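Exotoxin 6 (Staphylococcus aureus subsp. aureus Mu50, PDB 4ZYS) is a staphylococcal superantigen-like exotoxin that probably binds sugars and acts on host immune defences, though its precise function is not established. Local coordinates at residues L107-G112 / K143-Y148; S119-Y124 / R138-K143. One frame throughout, in Å; residues are numbered along the deposited sequence.

Contact 1 of 2, residues L107-G112 / K143-Y148; sequences LEIKKG and KQHGLY
Ile109 and Lys111, alternate residues on one face of strand 106-111, receive His145 from the C-terminal end of helix 130-145, each by a different kind of contact. Ile109 brings aliphatic carbon over the imidazole. Its CG2 stands 3.8 Å from the centroid of the His145 ring and 17° off the ring normal, the geometry of a CH-pi contact, displaced toward the rim where CD2 of His145 is the nearest atom at 3.6 Å. The second branch reaches the same part of the ring, Ile109 CD1 lying 3.7 Å from His145 NE2. The closest approaches of both branches are therefore to CD2 and NE2 of the imidazole.

Lys111 can be followed outward from CB. CG stands anti to the backbone N (chi1 -176°), and the extended chain beyond it runs alongside the end of the helix. CD is the first atom to meet the partner, 3.5 Å from His145 O, and also passes 4.4 Å from His145 CB. CE keeps to the same carbonyl, and NZ completes the approach with a hydrogen bond of 3.1 Å to His145 O. The ammonium sits 44° out of the carbonyl plane, so the bond does not follow a lone pair. A positive charge at the C-terminal end of a helix would probably be favoured by the helix dipole.

Just beyond this carbonyl, Gly146 leaves helical geometry with positive phi. Met196 of strand 189-196 touches both Lys111 and His145, extending the contact to the neighbouring strand. Such packing of the end of a central helix against a mixed sheet is characteristic of the beta-grasp fold, here the domain shared by staphylococcal and streptococcal toxins.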
loop_
_atom_site.group_PDB
_atom_site.type_symbol
_atom_site.label_atom_id
_atom_site.label_comp_id
_atom_site.label_asym_id
_atom_site.label_seq_id
_atom_site.Cartn_x
_atom_site.Cartn_y
_atom_site.Cartn_z
ATOM N N LEU A 107 -7.123 15.516 -0.414
ATOM C CA LEU A 107 -5.747 15.151 -0.729
ATOM C C LEU A 107 -5.013 16.410 -1.082
ATOM O O LEU A 107 -5.404 17.112 -2.009
ATOM C CB LEU A 107 -5.580 14.069 -1.836
ATOM C CG LEU A 107 -4.133 13.910 -2.356
ATOM C CD1 LEU A 107 -3.184 13.304 -1.272
ATOM C CD2 LEU A 107 -4.081 13.165 -3.669
ATOM N N GLU A 108 -3.964 16.712 -0.335
ATOM C CA GLU A 108 -3.122 17.874 -0.608
ATOM C C GLU A 108 -1.691 17.428 -0.734
ATOM O O GLU A 108 -1.259 16.562 0.020
ATOM C CB GLU A 108 -3.252 18.944 0.479
ATOM C CG GLU A 108 -4.573 19.683 0.486
ATOM C CD GLU A 108 -4.632 20.712 1.596
ATOM O OE1 GLU A 108 -4.525 20.315 2.777
ATOM O OE2 GLU A 108 -4.732 21.921 1.285
ATOM N N ILE A 109 -0.962 18.002 -1.698
ATOM C CA ILE A 109 0.455 17.711 -1.921
ATOM C C ILE A 109 1.220 19.024 -1.782
ATOM O O ILE A 109 0.922 20.001 -2.475
ATOM C CB ILE A 109 0.733 16.970 -3.267
ATOM C CG1 ILE A 109 -0.104 15.654 -3.356
ATOM C CG2 ILE A 109 2.257 16.692 -3.431
ATOM C CD1 ILE A 109 0.199 14.729 -4.492
ATOM N N LYS A 110 2.160 19.056 -0.837
ATOM C CA LYS A 110 2.980 20.226 -0.538
ATOM C C LYS A 110 4.412 19.943 -0.930
ATOM O O LYS A 110 5.005 19.019 -0.385
ATOM C CB LYS A 110 2.859 20.606 0.962
ATOM C CG LYS A 110 3.870 21.648 1.448
ATOM C CD LYS A 110 3.428 22.326 2.728
ATOM C CE LYS A 110 4.555 23.055 3.432
ATOM N NZ LYS A 110 4.975 24.280 2.712
ATOM N N LYS A 111 4.971 20.733 -1.857
ATOM C CA LYS A 111 6.360 20.571 -2.294
ATOM C C LYS A 111 7.244 21.712 -1.759
ATOM O O LYS A 111 7.081 22.858 -2.145
ATOM C CB LYS A 111 6.465 20.484 -3.824
ATOM C CG LYS A 111 7.894 20.207 -4.306
ATOM C CD LYS A 111 7.897 19.866 -5.774
ATOM C CE LYS A 111 9.264 19.990 -6.387
ATOM N NZ LYS A 111 9.227 19.684 -7.838
ATOM N N GLY A 112 8.186 21.366 -0.903
ATOM C CA GLY A 112 9.113 22.308 -0.291
ATOM C C GLY A 112 8.383 23.387 0.474
ATOM O O GLY A 112 7.448 23.093 1.222
ATOM N N LYS A 143 4.996 11.033 -10.268
ATOM C CA LYS A 143 4.508 11.387 -11.599
ATOM C C LYS A 143 4.241 12.867 -11.732
ATOM O O LYS A 143 4.691 13.461 -12.702
ATOM C CB LYS A 143 3.252 10.569 -11.968
ATOM C CG LYS A 143 3.562 9.121 -12.352
ATOM C CD LYS A 143 2.353 8.390 -12.979
ATOM C CE LYS A 143 2.718 6.963 -13.358
ATOM N NZ LYS A 143 1.694 6.310 -14.223
ATOM N N GLN A 144 3.583 13.486 -10.755
ATOM C CA GLN A 144 3.237 14.902 -10.876
ATOM C C GLN A 144 4.187 15.887 -10.193
ATOM O O GLN A 144 4.215 17.041 -10.612
ATOM C CB GLN A 144 1.838 15.163 -10.332
ATOM C CG GLN A 144 0.743 14.537 -11.162
ATOM C CD GLN A 144 -0.630 14.718 -10.572
ATOM O OE1 GLN A 144 -0.825 15.128 -9.420
ATOM N NE2 GLN A 144 -1.612 14.382 -11.358
ATOM N N HIS A 145 4.918 15.493 -9.146
ATOM C CA HIS A 145 5.724 16.497 -8.436
ATOM C C HIS A 145 7.222 16.180 -8.365
ATOM O O HIS A 145 7.956 16.854 -7.639
ATOM C CB HIS A 145 5.141 16.717 -7.029
ATOM C CG HIS A 145 3.681 17.038 -7.063
ATOM N ND1 HIS A 145 3.241 18.324 -7.248
ATOM C CD2 HIS A 145 2.609 16.213 -7.029
ATOM C CE1 HIS A 145 1.916 18.260 -7.266
ATOM N NE2 HIS A 145 1.489 17.013 -7.140
ATOM N N GLY A 146 7.665 15.222 -9.171
ATOM C CA GLY A 146 9.067 14.846 -9.288
ATOM C C GLY A 146 9.723 14.260 -8.051
ATOM O O GLY A 146 10.931 14.429 -7.865
ATOM N N LEU A 147 8.948 13.560 -7.204
ATOM C CA LEU A 147 9.520 12.881 -6.051
ATOM C C LEU A 147 10.520 11.795 -6.543
ATOM O O LEU A 147 10.230 11.053 -7.491
ATOM C CB LEU A 147 8.415 12.261 -5.170
ATOM C CG LEU A 147 8.865 11.524 -3.866
ATOM C CD1 LEU A 147 9.426 12.500 -2.794
ATOM C CD2 LEU A 147 7.692 10.733 -3.267
ATOM N N TYR A 148 11.703 11.757 -5.909
ATOM C CA TYR A 148 12.824 10.825 -6.151
ATOM C C TYR A 148 13.556 11.168 -7.434
ATOM O O TYR A 148 14.223 10.337 -8.044
ATOM C CB TYR A 148 12.385 9.352 -6.120
ATOM C CG TYR A 148 11.628 8.963 -4.868
ATOM C CD1 TYR A 148 12.064 9.369 -3.609
ATOM C CD2 TYR A 148 10.494 8.159 -4.940
ATOM C CE1 TYR A 148 11.354 9.036 -2.457
ATOM C CE2 TYR A 148 9.812 7.768 -3.789
ATOM C CZ TYR A 148 10.236 8.221 -2.551
ATOM O OH TYR A 148 9.528 7.874 -1.427
#

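Contact 2 of 2, residues S119-Y124 / R138-K143; sequences SLYQIY and RERAIK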
loop_
_atom_site.group_PDB
_atom_site.type_symbol
_atom_site.label_atom_id
_atom_site.label_comp_id
_atom_site.label_asym_id
_atom_site.label_seq_id
_atom_site.Cartn_x
_atom_site.Cartn_y
_atom_site.Cartn_z
ATOM N N SER A 119 -5.817 17.908 -4.770
ATOM C CA SER A 119 -5.953 16.957 -5.863
ATOM C C SER A 119 -7.123 16.053 -5.564
ATOM O O SER A 119 -7.423 15.803 -4.396
ATOM C CB SER A 119 -4.668 16.149 -6.026
ATOM O OG SER A 119 -4.708 15.328 -7.182
ATOM N N LEU A 120 -7.802 15.568 -6.604
ATOM C CA LEU A 120 -8.906 14.630 -6.406
ATOM C C LEU A 120 -8.320 13.212 -6.153
ATOM O O LEU A 120 -7.474 12.743 -6.922
ATOM C CB LEU A 120 -9.861 14.649 -7.618
ATOM C CG LEU A 120 -11.035 13.659 -7.644
ATOM C CD1 LEU A 120 -11.937 13.783 -6.410
ATOM C CD2 LEU A 120 -11.855 13.855 -8.887
ATOM N N TYR A 121 -8.732 12.570 -5.051
ATOM C CA TYR A 121 -8.318 11.209 -4.715
ATOM C C TYR A 121 -9.552 10.368 -4.381
ATOM O O TYR A 121 -10.348 10.766 -3.527
ATOM C CB TYR A 121 -7.315 11.204 -3.562
ATOM C CG TYR A 121 -6.676 9.848 -3.349
ATOM C CD1 TYR A 121 -5.886 9.265 -4.334
ATOM C CD2 TYR A 121 -6.870 9.143 -2.172
ATOM C CE1 TYR A 121 -5.317 8.008 -4.157
ATOM C CE2 TYR A 121 -6.289 7.893 -1.976
ATOM C CZ TYR A 121 -5.530 7.320 -2.981
ATOM O OH TYR A 121 -4.943 6.096 -2.800
ATOM N N GLN A 122 -9.746 9.255 -5.080
ATOM C CA GLN A 122 -10.932 8.411 -4.857
ATOM C C GLN A 122 -10.570 7.084 -4.176
ATOM O O GLN A 122 -9.709 6.362 -4.676
ATOM C CB GLN A 122 -11.689 8.136 -6.184
ATOM C CG GLN A 122 -12.097 9.406 -6.893
ATOM C CD GLN A 122 -13.161 9.306 -7.942
ATOM O OE1 GLN A 122 -13.483 8.253 -8.502
ATOM N NE2 GLN A 122 -13.749 10.435 -8.217
ATOM N N ILE A 123 -11.238 6.772 -3.047
ATOM C CA ILE A 123 -11.105 5.517 -2.277
ATOM C C ILE A 123 -12.329 4.641 -2.615
ATOM O O ILE A 123 -13.453 5.129 -2.536
ATOM C CB ILE A 123 -10.964 5.762 -0.728
ATOM C CG1 ILE A 123 -9.650 6.498 -0.344
ATOM C CG2 ILE A 123 -11.126 4.466 0.104
ATOM C CD1 ILE A 123 -8.398 5.760 -0.623
ATOM N N TYR A 124 -12.112 3.367 -2.982
ATOM C CA TYR A 124 -13.217 2.472 -3.329
ATOM C C TYR A 124 -13.375 1.335 -2.301
ATOM O O TYR A 124 -14.362 0.585 -2.346
ATOM C CB TYR A 124 -13.007 1.894 -4.749
ATOM C CG TYR A 124 -12.720 2.957 -5.792
ATOM C CD1 TYR A 124 -13.715 3.845 -6.208
ATOM C CD2 TYR A 124 -11.448 3.103 -6.336
ATOM C CE1 TYR A 124 -13.454 4.830 -7.161
ATOM C CE2 TYR A 124 -11.181 4.068 -7.305
ATOM C CZ TYR A 124 -12.184 4.933 -7.709
ATOM O OH TYR A 124 -11.914 5.887 -8.655
ATOM N N ARG A 138 2.658 7.788 -3.287
ATOM C CA ARG A 138 4.029 7.988 -3.748
ATOM C C ARG A 138 4.048 8.052 -5.283
ATOM O O ARG A 138 4.770 8.875 -5.806
ATOM C CB ARG A 138 4.969 6.887 -3.196
ATOM C CG ARG A 138 5.185 6.994 -1.667
ATOM C CD ARG A 138 6.462 6.324 -1.239
ATOM N NE ARG A 138 6.391 5.850 0.148
ATOM C CZ ARG A 138 7.443 5.679 0.947
ATOM N NH1 ARG A 138 8.662 5.981 0.526
ATOM N NH2 ARG A 138 7.281 5.201 2.172
ATOM N N GLU A 139 3.199 7.271 -5.980
ATOM C CA GLU A 139 3.046 7.260 -7.451
ATOM C C GLU A 139 2.629 8.638 -7.985
ATOM O O GLU A 139 3.207 9.112 -8.959
ATOM C CB GLU A 139 2.001 6.204 -7.862
ATOM C CG GLU A 139 1.773 6.070 -9.361
ATOM C CD GLU A 139 0.796 4.974 -9.727
ATOM O OE1 GLU A 139 -0.244 4.848 -9.039
ATOM O OE2 GLU A 139 1.071 4.241 -10.706
ATOM N N ARG A 140 1.644 9.266 -7.335
ATOM C CA ARG A 140 1.116 10.598 -7.641
ATOM C C ARG A 140 2.225 11.657 -7.412
ATOM O O ARG A 140 2.461 12.479 -8.290
ATOM C CB ARG A 140 -0.116 10.832 -6.740
ATOM C CG ARG A 140 -0.873 12.145 -6.890
ATOM C CD ARG A 140 -1.902 12.177 -7.997
ATOM N NE ARG A 140 -2.925 11.120 -7.948
ATOM C CZ ARG A 140 -4.167 11.286 -7.512
ATOM N NH1 ARG A 140 -4.555 12.454 -7.015
ATOM N NH2 ARG A 140 -5.035 10.290 -7.578
ATOM N N ALA A 141 2.939 11.601 -6.261
ATOM C CA ALA A 141 4.048 12.501 -5.925
ATOM C C ALA A 141 5.223 12.372 -6.926
ATOM O O ALA A 141 5.856 13.375 -7.245
ATOM C CB ALA A 141 4.538 12.211 -4.519
ATOM N N ILE A 142 5.492 11.153 -7.437
ATOM C CA ILE A 142 6.564 10.885 -8.402
ATOM C C ILE A 142 6.185 11.425 -9.778
ATOM O O ILE A 142 6.963 12.161 -10.386
ATOM C CB ILE A 142 6.917 9.369 -8.464
ATOM C CG1 ILE A 142 7.580 8.889 -7.145
ATOM C CG2 ILE A 142 7.777 9.023 -9.684
ATOM C CD1 ILE A 142 7.479 7.388 -6.924
ATOM N N LYS A 143 4.996 11.033 -10.268
ATOM C CA LYS A 143 4.508 11.387 -11.599
ATOM C C LYS A 143 4.241 12.867 -11.732
ATOM O O LYS A 143 4.691 13.461 -12.702
ATOM C CB LYS A 143 3.252 10.569 -11.968
ATOM C CG LYS A 143 3.562 9.121 -12.352
ATOM C CD LYS A 143 2.353 8.390 -12.979
ATOM C CE LYS A 143 2.718 6.963 -13.358
ATOM N NZ LYS A 143 1.694 6.310 -14.223
#
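The Tyr121 ring and the Arg140 guanidinium meet at the ring's edge, with their planes 63° apart: NH2 of Arg140 lies near the ring plane, 3.5 Å from Tyr121 CD1. This edge approach excludes a cation-pi stack over the face. Around the guanidinium, Leu120 O and Ser119 OG both lie at the edge, whereas Tyr121 CD1 comes in obliquely.

NH1 is the atom that reaches both polar partners. The hydrogen bond from Arg140 NH1 to Leu120 O is 2.9 Å long with an N-H...O angle of 154°, although NH1 sits well above the carbonyl plane. The second, from Arg140 NH1 to Ser119 OG, is equally short at 2.9 Å but weak, its N-H...O angle being only 118°. Arg140 delivers the group by leaving the helix with CG anti to the backbone N and then bending at chi2 and again at chi3, which brings the guanidinium up to the loop.

Leu107 and Ile109 of strand 106-111 pack against the Arg140 side chain. An arginine of the central helix thus bonds to the end of edge strand 117-119 and the loop that follows it, within the helix-on-sheet framework of the beta-grasp domain.

How the contacts relate
Both contacts draw on helix 130-145 and lie within the beta-grasp domain, their centres about 10 Å apart. Neither is a fully buried core contact: each has one buried residue, Ile109 or Tyr121, and contact 2 also includes the exposed Leu120, although its centre lies about 12 Å from the chain's centre against about 18 Å for contact 1. Contact 1 uses the helix end and pairs apolar packing on a ring with an ammonium-to-carbonyl bond; contact 2 lies earlier and relies on a guanidinium. The charged donor thus comes from the strand in contact 1 and from the helix in contact 2. Leu107 O and Ser119 N, 2.9 Å apart, join them.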